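Local atomic coordinates of single-strand DNA-binding protein (Agrobacterium tumefaciens, PDB entry 3BTP), a protein that binds single-stranded but not double-stranded DNA regardless of sequence and mediates nuclear uptake of the transferred T-DNA strand during plant transformation. Residues S275-G280 with A333-E338; K286-F291 with G326-R331. One frame throughout, in Å; residues are numbered along the deposited sequence.

Overall arrangement
Both contacts use helix 327-335 and lie about 11 Å apart, centre to centre, on the same side of the chain's centre. Contact 2 comes from the beginning of this helix, where 326-331 meets the start of helix 288-299; contact 1 comes from its end, where 333-338 meets the loop that leaves strand 272-275. In chain order the segments run 275-280, 286-291, 326-331, 333-338, which places the pair of contact 2 between the two halves of contact 1. Together the contacts tie the two ends of helix 327-335 to the connection between strands 272-275 and 304-308 of one four-stranded antiparallel sheet: its first loop at the C-terminal end, helix 288-299 at the N-terminal end.

Contact 1 of 2, residues S275-G280 with A333-E338; sequences SYRFAG and AEFAGE
A Schellman motif ends helix 327-335, and Arg277, from the loop that follows edge strand 272-275, packs against this terminus. The evidence is Gly337, whose phi is positive (81°), together with the backbone bonds that close the last turn, Glu338 N to Ala333 O at 3.1 Å and Gly337 N to Glu334 O at 3.0 Å. The aliphatic part of Arg277 runs past the base of Phe335, with Arg277 CB 3.6 Å from Phe335 CB, while Arg277 CD reaches the edge of the phenyl ring. The chain then bends at chi3 (96°), bringing the guanidinium across the helix end so that the methyl of Ala336 lies over one of its faces, Ala336 CB to Arg277 NE being 3.3 Å. Guanidinium and ring planes are nearly perpendicular, 85° apart, and it is CD, not the guanidinium, that lies at the ring edge. Other residues fix the polar end: Asp281 forms a salt bridge with Arg277 NH1, and Phe332 adds a cation-pi contact. Glu338 has its main partner in Arg340, and its OE1 also accepts a bond from Asn285 N. Between Arg277 and Glu338 the direct ion pair is long, NH2 to OE2 at 3.6 Å, and a water bridges them, 3.1 Å from Arg277 NH2 and 2.6 Å from Glu338 OE1.

Contact 2 of 2, residues K286-F291 with G326-R331; sequences KRFEEF and GSADIR
Asp329, on the first turn of helix 327-335, meets the start of helix 288-299 at Phe288, where the two backbones come within 4.7 Å between the CA atoms of Phe288 and Asp329. The tight part of the contact is here. Phe288 N donates to Asp329 OD1 at 2.9 Å with an N-H...O angle of 163°; the donor stands above the carboxylate plane, 43° out of it. Asp329 holds its CG anti to its own backbone N, which carries the carboxylate across to the other helix. Next to this bond, Phe288 CB packs 3.6 Å from Asp329 CA, and Phe288 CD2 lies 3.7 Å from Ala328 CB. The phenyl group also touches Ile305 and Leu307 of strand 304-308, and Phe332 meets the ring edge-to-face. The exposed flank is looser. There Arg287 bends at chi2 and its NH1 reaches Asp329 OD2 at 3.2 Å, a salt bridge whose hydrogen bond is weak because the N-H...O angle is only 120°. Glu289 OE1 comes to 4.5 Å from Asp329 OD1, a like-charge approach probably eased by Arg340, whose NH1 forms a salt bridge with that same OD1. With Arg287 at the N-cap position, Asp329 takes the first backbone N-H of helix 288-299, a side-chain-to-backbone link between the N-terminal ends of two helices packed beside the four-stranded antiparallel sheet.

Contact 1 of 2, residues S275-G280 with A333-E338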
ATOM      1  N   SER A 275      -2.548 -19.656  -9.674  1.00 32.99           N
ATOM      2  CA  SER A 275      -1.865 -20.634  -8.868  1.00 33.26           C
ATOM      3  C   SER A 275      -2.311 -20.575  -7.384  1.00 32.20           C
ATOM      4  O   SER A 275      -2.622 -19.499  -6.837  1.00 29.47           O
ATOM      5  CB  SER A 275      -0.382 -20.353  -8.993  1.00 33.78           C
ATOM      6  OG  SER A 275       0.326 -21.563  -8.878  1.00 40.65           O
ATOM      7  N   TYR A 276      -2.359 -21.765  -6.764  1.00 32.82           N
ATOM      8  CA  TYR A 276      -2.468 -21.943  -5.297  1.00 32.51           C
ATOM      9  C   TYR A 276      -1.140 -22.477  -4.707  1.00 32.79           C
ATOM     10  O   TYR A 276      -0.558 -23.352  -5.280  1.00 31.95           O
ATOM     11  CB  TYR A 276      -3.527 -22.963  -4.988  1.00 32.83           C
ATOM     12  CG  TYR A 276      -4.929 -22.487  -4.913  1.00 34.43           C
ATOM     13  CD1 TYR A 276      -5.375 -21.772  -3.786  1.00 34.55           C
ATOM     14  CD2 TYR A 276      -5.857 -22.802  -5.935  1.00 32.55           C
ATOM     15  CE1 TYR A 276      -6.720 -21.343  -3.670  1.00 32.08           C
ATOM     16  CE2 TYR A 276      -7.206 -22.388  -5.820  1.00 30.95           C
ATOM     17  CZ  TYR A 276      -7.610 -21.652  -4.693  1.00 32.88           C
ATOM     18  OH  TYR A 276      -8.918 -21.211  -4.573  1.00 37.17           O
ATOM     19  N   ARG A 277      -0.684 -21.934  -3.579  1.00 32.76           N
ATOM     20  CA  ARG A 277       0.322 -22.542  -2.741  1.00 33.60           C
ATOM     21  C   ARG A 277      -0.311 -23.685  -1.936  1.00 35.01           C
ATOM     22  O   ARG A 277      -1.543 -23.722  -1.725  1.00 33.68           O
ATOM     23  CB  ARG A 277       0.956 -21.488  -1.791  1.00 32.82           C
ATOM     24  CG  ARG A 277       2.170 -20.667  -2.353  1.00 30.48           C
ATOM     25  CD  ARG A 277       3.053 -19.920  -1.252  1.00 37.06           C
ATOM     26  NE  ARG A 277       4.295 -20.617  -0.751  1.00 34.80           N
ATOM     27  CZ  ARG A 277       4.753 -21.674  -1.364  1.00 33.58           C
ATOM     28  NH1 ARG A 277       4.117 -22.037  -2.446  1.00 32.65           N
ATOM     29  NH2 ARG A 277       5.841 -22.305  -0.985  1.00 35.39           N
ATOM     30  N   PHE A 278       0.517 -24.637  -1.497  1.00 36.55           N
ATOM     31  CA  PHE A 278       0.118 -25.583  -0.423  1.00 37.70           C
ATOM     32  C   PHE A 278       1.327 -25.946   0.441  1.00 38.40           C
ATOM     33  O   PHE A 278       2.466 -25.878  -0.039  1.00 37.92           O
ATOM     34  CB  PHE A 278      -0.670 -26.843  -0.920  1.00 38.43           C
ATOM     35  CG  PHE A 278      -0.004 -27.597  -2.063  1.00 40.83           C
ATOM     36  CD1 PHE A 278       0.773 -28.747  -1.811  1.00 43.20           C
ATOM     37  CD2 PHE A 278      -0.157 -27.162  -3.387  1.00 44.17           C
ATOM     38  CE1 PHE A 278       1.408 -29.429  -2.845  1.00 42.56           C
ATOM     39  CE2 PHE A 278       0.458 -27.845  -4.449  1.00 43.03           C
ATOM     40  CZ  PHE A 278       1.255 -28.987  -4.164  1.00 42.86           C
ATOM     41  N   ALA A 279       1.071 -26.259   1.720  1.00 39.44           N
ATOM     42  CA  ALA A 279       2.097 -26.802   2.646  1.00 41.40           C
ATOM     43  C   ALA A 279       2.849 -27.911   1.961  1.00 42.01           C
ATOM     44  O   ALA A 279       2.225 -28.898   1.489  1.00 42.17           O
ATOM     45  CB  ALA A 279       1.459 -27.339   3.946  1.00 42.31           C
ATOM     46  N   GLY A 280       4.166 -27.703   1.839  1.00 42.20           N
ATOM     47  CA  GLY A 280       5.086 -28.632   1.216  1.00 41.83           C
ATOM     48  C   GLY A 280       5.023 -28.716  -0.294  1.00 42.19           C
ATOM     49  O   GLY A 280       5.236 -29.794  -0.849  1.00 43.26           O
ATOM     50  N   ALA A 333       4.763 -16.769   1.547  1.00 24.33           N
ATOM     51  CA  ALA A 333       4.974 -17.800   2.577  1.00 25.56           C
ATOM     52  C   ALA A 333       3.675 -18.176   3.264  1.00 27.61           C
ATOM     53  O   ALA A 333       3.385 -19.356   3.462  1.00 28.53           O
ATOM     54  CB  ALA A 333       5.946 -17.256   3.607  1.00 25.22           C
ATOM     55  N   GLU A 334       2.861 -17.163   3.578  1.00 29.38           N
ATOM     56  CA  GLU A 334       1.680 -17.311   4.421  1.00 30.33           C
ATOM     57  C   GLU A 334       0.633 -18.185   3.749  1.00 30.26           C
ATOM     58  O   GLU A 334      -0.063 -18.948   4.456  1.00 28.16           O
ATOM     59  CB  GLU A 334       1.107 -15.935   4.822  1.00 31.42           C
ATOM     60  CG  GLU A 334      -0.374 -15.897   5.236  1.00 40.56           C
ATOM     61  CD  GLU A 334      -0.662 -16.200   6.738  1.00 56.66           C
ATOM     62  OE1 GLU A 334      -0.233 -17.295   7.265  1.00 61.65           O
ATOM     63  OE2 GLU A 334      -1.380 -15.356   7.390  1.00 60.74           O
ATOM     64  N   PHE A 335       0.535 -18.088   2.409  1.00 28.97           N
ATOM     65  CA  PHE A 335      -0.366 -18.945   1.640  1.00 30.03           C
ATOM     66  C   PHE A 335      -0.114 -20.456   1.899  1.00 31.72           C
ATOM     67  O   PHE A 335      -1.072 -21.241   1.890  1.00 32.01           O
ATOM     68  CB  PHE A 335      -0.186 -18.721   0.147  1.00 29.01           C
ATOM     69  CG  PHE A 335      -0.621 -17.378  -0.331  1.00 27.31           C
ATOM     70  CD1 PHE A 335      -1.852 -16.825   0.082  1.00 24.45           C
ATOM     71  CD2 PHE A 335       0.182 -16.674  -1.208  1.00 20.24           C
ATOM     72  CE1 PHE A 335      -2.248 -15.590  -0.367  1.00 25.70           C
ATOM     73  CE2 PHE A 335      -0.214 -15.462  -1.669  1.00 22.19           C
ATOM     74  CZ  PHE A 335      -1.429 -14.900  -1.262  1.00 24.69           C
ATOM     75  N   ALA A 336       1.166 -20.819   2.060  1.00 32.79           N
ATOM     76  CA  ALA A 336       1.645 -22.193   2.365  1.00 35.28           C
ATOM     77  C   ALA A 336       1.707 -22.517   3.908  1.00 36.65           C
ATOM     78  O   ALA A 336       2.107 -23.587   4.279  1.00 37.47           O
ATOM     79  CB  ALA A 336       2.992 -22.364   1.790  1.00 34.31           C
ATOM     80  N   GLY A 337       1.336 -21.585   4.782  1.00 37.94           N
ATOM     81  CA  GLY A 337       1.398 -21.801   6.229  1.00 40.69           C
ATOM     82  C   GLY A 337       2.789 -21.595   6.834  1.00 42.67           C
ATOM     83  O   GLY A 337       3.083 -22.084   7.957  1.00 43.00           O
ATOM     84  N   GLU A 338       3.647 -20.894   6.090  1.00 42.58           N
ATOM     85  CA  GLU A 338       5.027 -20.644   6.475  1.00 43.68           C
ATOM     86  C   GLU A 338       5.174 -19.270   7.123  1.00 44.91           C
ATOM     87  O   GLU A 338       4.290 -18.408   7.023  1.00 44.91           O
ATOM     88  CB  GLU A 338       5.969 -20.758   5.271  1.00 43.01           C
ATOM     89  CG  GLU A 338       6.213 -22.191   4.775  1.00 43.35           C
ATOM     90  CD  GLU A 338       6.762 -22.266   3.343  1.00 44.01           C
ATOM     91  OE1 GLU A 338       7.742 -21.563   2.990  1.00 41.78           O
ATOM     92  OE2 GLU A 338       6.189 -23.036   2.547  1.00 48.71           O
TER
HETATM   93  O   HOH W   1       7.555 -20.368   0.715  1.00 26.68           O

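Contact 2 of 2, residues K286-F291 with G326-R331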
ATOM      1  N   LYS A 286      11.103 -22.002   0.222  1.00 40.62           N
ATOM      2  CA  LYS A 286      11.760 -21.190  -0.804  1.00 41.27           C
ATOM      3  C   LYS A 286      11.187 -19.749  -0.860  1.00 40.91           C
ATOM      4  O   LYS A 286       9.987 -19.524  -0.584  1.00 41.17           O
ATOM      5  CB  LYS A 286      11.653 -21.861  -2.163  1.00 41.65           C
ATOM      6  CG  LYS A 286      12.555 -23.102  -2.350  1.00 42.48           C
ATOM      7  CD  LYS A 286      12.528 -23.623  -3.823  1.00 43.43           C
ATOM      8  CE  LYS A 286      13.297 -24.993  -4.011  1.00 47.51           C
ATOM      9  NZ  LYS A 286      14.832 -24.849  -3.823  1.00 49.37           N
ATOM     10  N   ARG A 287      12.027 -18.790  -1.246  1.00 39.93           N
ATOM     11  CA  ARG A 287      11.710 -17.369  -1.078  1.00 38.84           C
ATOM     12  C   ARG A 287      10.898 -16.894  -2.265  1.00 38.13           C
ATOM     13  O   ARG A 287      11.073 -17.420  -3.377  1.00 39.13           O
ATOM     14  CB  ARG A 287      12.963 -16.513  -0.947  1.00 38.03           C
ATOM     15  CG  ARG A 287      13.766 -16.761   0.327  1.00 41.63           C
ATOM     16  CD  ARG A 287      13.414 -15.764   1.394  1.00 48.08           C
ATOM     17  NE  ARG A 287      14.002 -16.066   2.709  1.00 49.50           N
ATOM     18  CZ  ARG A 287      13.904 -15.267   3.779  1.00 50.28           C
ATOM     19  NH1 ARG A 287      13.254 -14.081   3.708  1.00 47.41           N
ATOM     20  NH2 ARG A 287      14.445 -15.663   4.932  1.00 49.79           N
ATOM     21  N   PHE A 288      10.042 -15.890  -2.042  1.00 35.38           N
ATOM     22  CA  PHE A 288       9.274 -15.330  -3.133  1.00 33.66           C
ATOM     23  C   PHE A 288      10.170 -14.974  -4.341  1.00 34.09           C
ATOM     24  O   PHE A 288       9.805 -15.293  -5.474  1.00 32.81           O
ATOM     25  CB  PHE A 288       8.457 -14.110  -2.730  1.00 30.76           C
ATOM     26  CG  PHE A 288       7.806 -13.434  -3.915  1.00 28.38           C
ATOM     27  CD1 PHE A 288       6.736 -14.028  -4.564  1.00 22.84           C
ATOM     28  CD2 PHE A 288       8.291 -12.220  -4.397  1.00 26.66           C
ATOM     29  CE1 PHE A 288       6.155 -13.420  -5.690  1.00 26.37           C
ATOM     30  CE2 PHE A 288       7.718 -11.595  -5.513  1.00 24.37           C
ATOM     31  CZ  PHE A 288       6.642 -12.186  -6.155  1.00 24.95           C
ATOM     32  N   GLU A 289      11.309 -14.331  -4.074  1.00 34.30           N
ATOM     33  CA  GLU A 289      12.270 -13.919  -5.137  1.00 36.86           C
ATOM     34  C   GLU A 289      12.744 -15.048  -6.067  1.00 35.54           C
ATOM     35  O   GLU A 289      13.000 -14.838  -7.241  1.00 35.91           O
ATOM     36  CB  GLU A 289      13.497 -13.198  -4.517  1.00 36.68           C
ATOM     37  CG  GLU A 289      13.126 -11.849  -3.869  1.00 41.68           C
ATOM     38  CD  GLU A 289      12.158 -11.935  -2.610  1.00 48.86           C
ATOM     39  OE1 GLU A 289      12.251 -12.897  -1.781  1.00 42.83           O
ATOM     40  OE2 GLU A 289      11.328 -10.967  -2.452  1.00 54.04           O
ATOM     41  N   GLU A 290      12.843 -16.245  -5.528  1.00 35.23           N
ATOM     42  CA  GLU A 290      13.097 -17.429  -6.364  1.00 36.19           C
ATOM     43  C   GLU A 290      11.903 -17.784  -7.278  1.00 34.28           C
ATOM     44  O   GLU A 290      12.074 -18.162  -8.438  1.00 32.83           O
ATOM     45  CB  GLU A 290      13.448 -18.615  -5.447  1.00 35.38           C
ATOM     46  CG  GLU A 290      14.079 -19.771  -6.170  1.00 42.13           C
ATOM     47  CD  GLU A 290      14.685 -20.764  -5.173  1.00 46.11           C
ATOM     48  OE1 GLU A 290      15.034 -20.317  -4.036  1.00 46.10           O
ATOM     49  OE2 GLU A 290      14.778 -21.960  -5.529  1.00 45.11           O
ATOM     50  N   PHE A 291      10.696 -17.719  -6.720  1.00 32.66           N
ATOM     51  CA  PHE A 291       9.515 -18.015  -7.536  1.00 31.25           C
ATOM     52  C   PHE A 291       9.474 -17.004  -8.657  1.00 30.48           C
ATOM     53  O   PHE A 291       9.296 -17.333  -9.800  1.00 29.96           O
ATOM     54  CB  PHE A 291       8.259 -18.002  -6.658  1.00 30.18           C
ATOM     55  CG  PHE A 291       6.962 -18.051  -7.423  1.00 31.46           C
ATOM     56  CD1 PHE A 291       6.476 -19.272  -7.944  1.00 30.09           C
ATOM     57  CD2 PHE A 291       6.230 -16.868  -7.644  1.00 25.41           C
ATOM     58  CE1 PHE A 291       5.268 -19.323  -8.656  1.00 29.31           C
ATOM     59  CE2 PHE A 291       5.027 -16.901  -8.317  1.00 27.10           C
ATOM     60  CZ  PHE A 291       4.525 -18.139  -8.850  1.00 29.24           C
ATOM     61  N   GLY A 326      10.338  -7.176   1.587  1.00 27.90           N
ATOM     62  CA  GLY A 326       9.999  -8.504   2.091  1.00 25.76           C
ATOM     63  C   GLY A 326       8.525  -8.837   2.306  1.00 25.83           C
ATOM     64  O   GLY A 326       8.200 -10.013   2.603  1.00 26.32           O
ATOM     65  N   SER A 327       7.637  -7.858   2.141  1.00 24.04           N
ATOM     66  CA  SER A 327       6.136  -8.051   2.178  1.00 24.83           C
ATOM     67  C   SER A 327       5.599  -9.061   1.179  1.00 23.16           C
ATOM     68  O   SER A 327       4.613  -9.740   1.446  1.00 22.71           O
ATOM     69  CB  SER A 327       5.433  -6.742   1.726  1.00 25.27           C
ATOM     70  OG  SER A 327       5.502  -5.799   2.695  1.00 30.30           O
ATOM     71  N   ALA A 328       6.163  -9.032  -0.033  1.00 22.22           N
ATOM     72  CA  ALA A 328       5.742  -9.935  -1.095  1.00 22.69           C
ATOM     73  C   ALA A 328       6.017 -11.360  -0.619  1.00 23.12           C
ATOM     74  O   ALA A 328       5.178 -12.275  -0.770  1.00 23.71           O
ATOM     75  CB  ALA A 328       6.499  -9.596  -2.466  1.00 19.92           C
ATOM     76  N   ASP A 329       7.198 -11.526  -0.023  1.00 25.19           N
ATOM     77  CA  ASP A 329       7.673 -12.838   0.495  1.00 24.45           C
ATOM     78  C   ASP A 329       6.855 -13.278   1.692  1.00 24.44           C
ATOM     79  O   ASP A 329       6.485 -14.431   1.796  1.00 23.71           O
ATOM     80  CB  ASP A 329       9.208 -12.842   0.777  1.00 23.89           C
ATOM     81  CG  ASP A 329       9.706 -14.220   1.345  1.00 27.47           C
ATOM     82  OD1 ASP A 329       9.397 -15.294   0.738  1.00 28.09           O
ATOM     83  OD2 ASP A 329      10.374 -14.233   2.402  1.00 30.35           O
ATOM     84  N   ILE A 330       6.565 -12.355   2.599  1.00 25.54           N
ATOM     85  CA  ILE A 330       5.668 -12.649   3.740  1.00 26.83           C
ATOM     86  C   ILE A 330       4.307 -13.126   3.281  1.00 26.98           C
ATOM     87  O   ILE A 330       3.795 -14.130   3.775  1.00 29.52           O
ATOM     88  CB  ILE A 330       5.436 -11.416   4.593  1.00 28.09           C
ATOM     89  CG1 ILE A 330       6.787 -10.949   5.163  1.00 29.88           C
ATOM     90  CG2 ILE A 330       4.362 -11.741   5.700  1.00 28.89           C
ATOM     91  CD1 ILE A 330       6.644  -9.780   6.151  1.00 34.48           C
ATOM     92  N   ARG A 331       3.703 -12.415   2.335  1.00 26.19           N
ATOM     93  CA  ARG A 331       2.415 -12.846   1.793  1.00 25.07           C
ATOM     94  C   ARG A 331       2.537 -14.193   1.086  1.00 24.83           C
ATOM     95  O   ARG A 331       1.700 -15.059   1.291  1.00 24.41           O
ATOM     96  CB  ARG A 331       1.785 -11.766   0.862  1.00 24.87           C
ATOM     97  CG  ARG A 331       0.366 -12.134   0.394  1.00 25.12           C
ATOM     98  CD  ARG A 331      -0.384 -10.963  -0.228  1.00 23.27           C
ATOM     99  NE  ARG A 331      -0.469  -9.794   0.664  1.00 23.17           N
ATOM    100  CZ  ARG A 331      -1.197  -8.703   0.401  1.00 20.11           C
ATOM    101  NH1 ARG A 331      -1.925  -8.596  -0.731  1.00 20.51           N
ATOM    102  NH2 ARG A 331      -1.202  -7.717   1.254  1.00 16.78           N
TER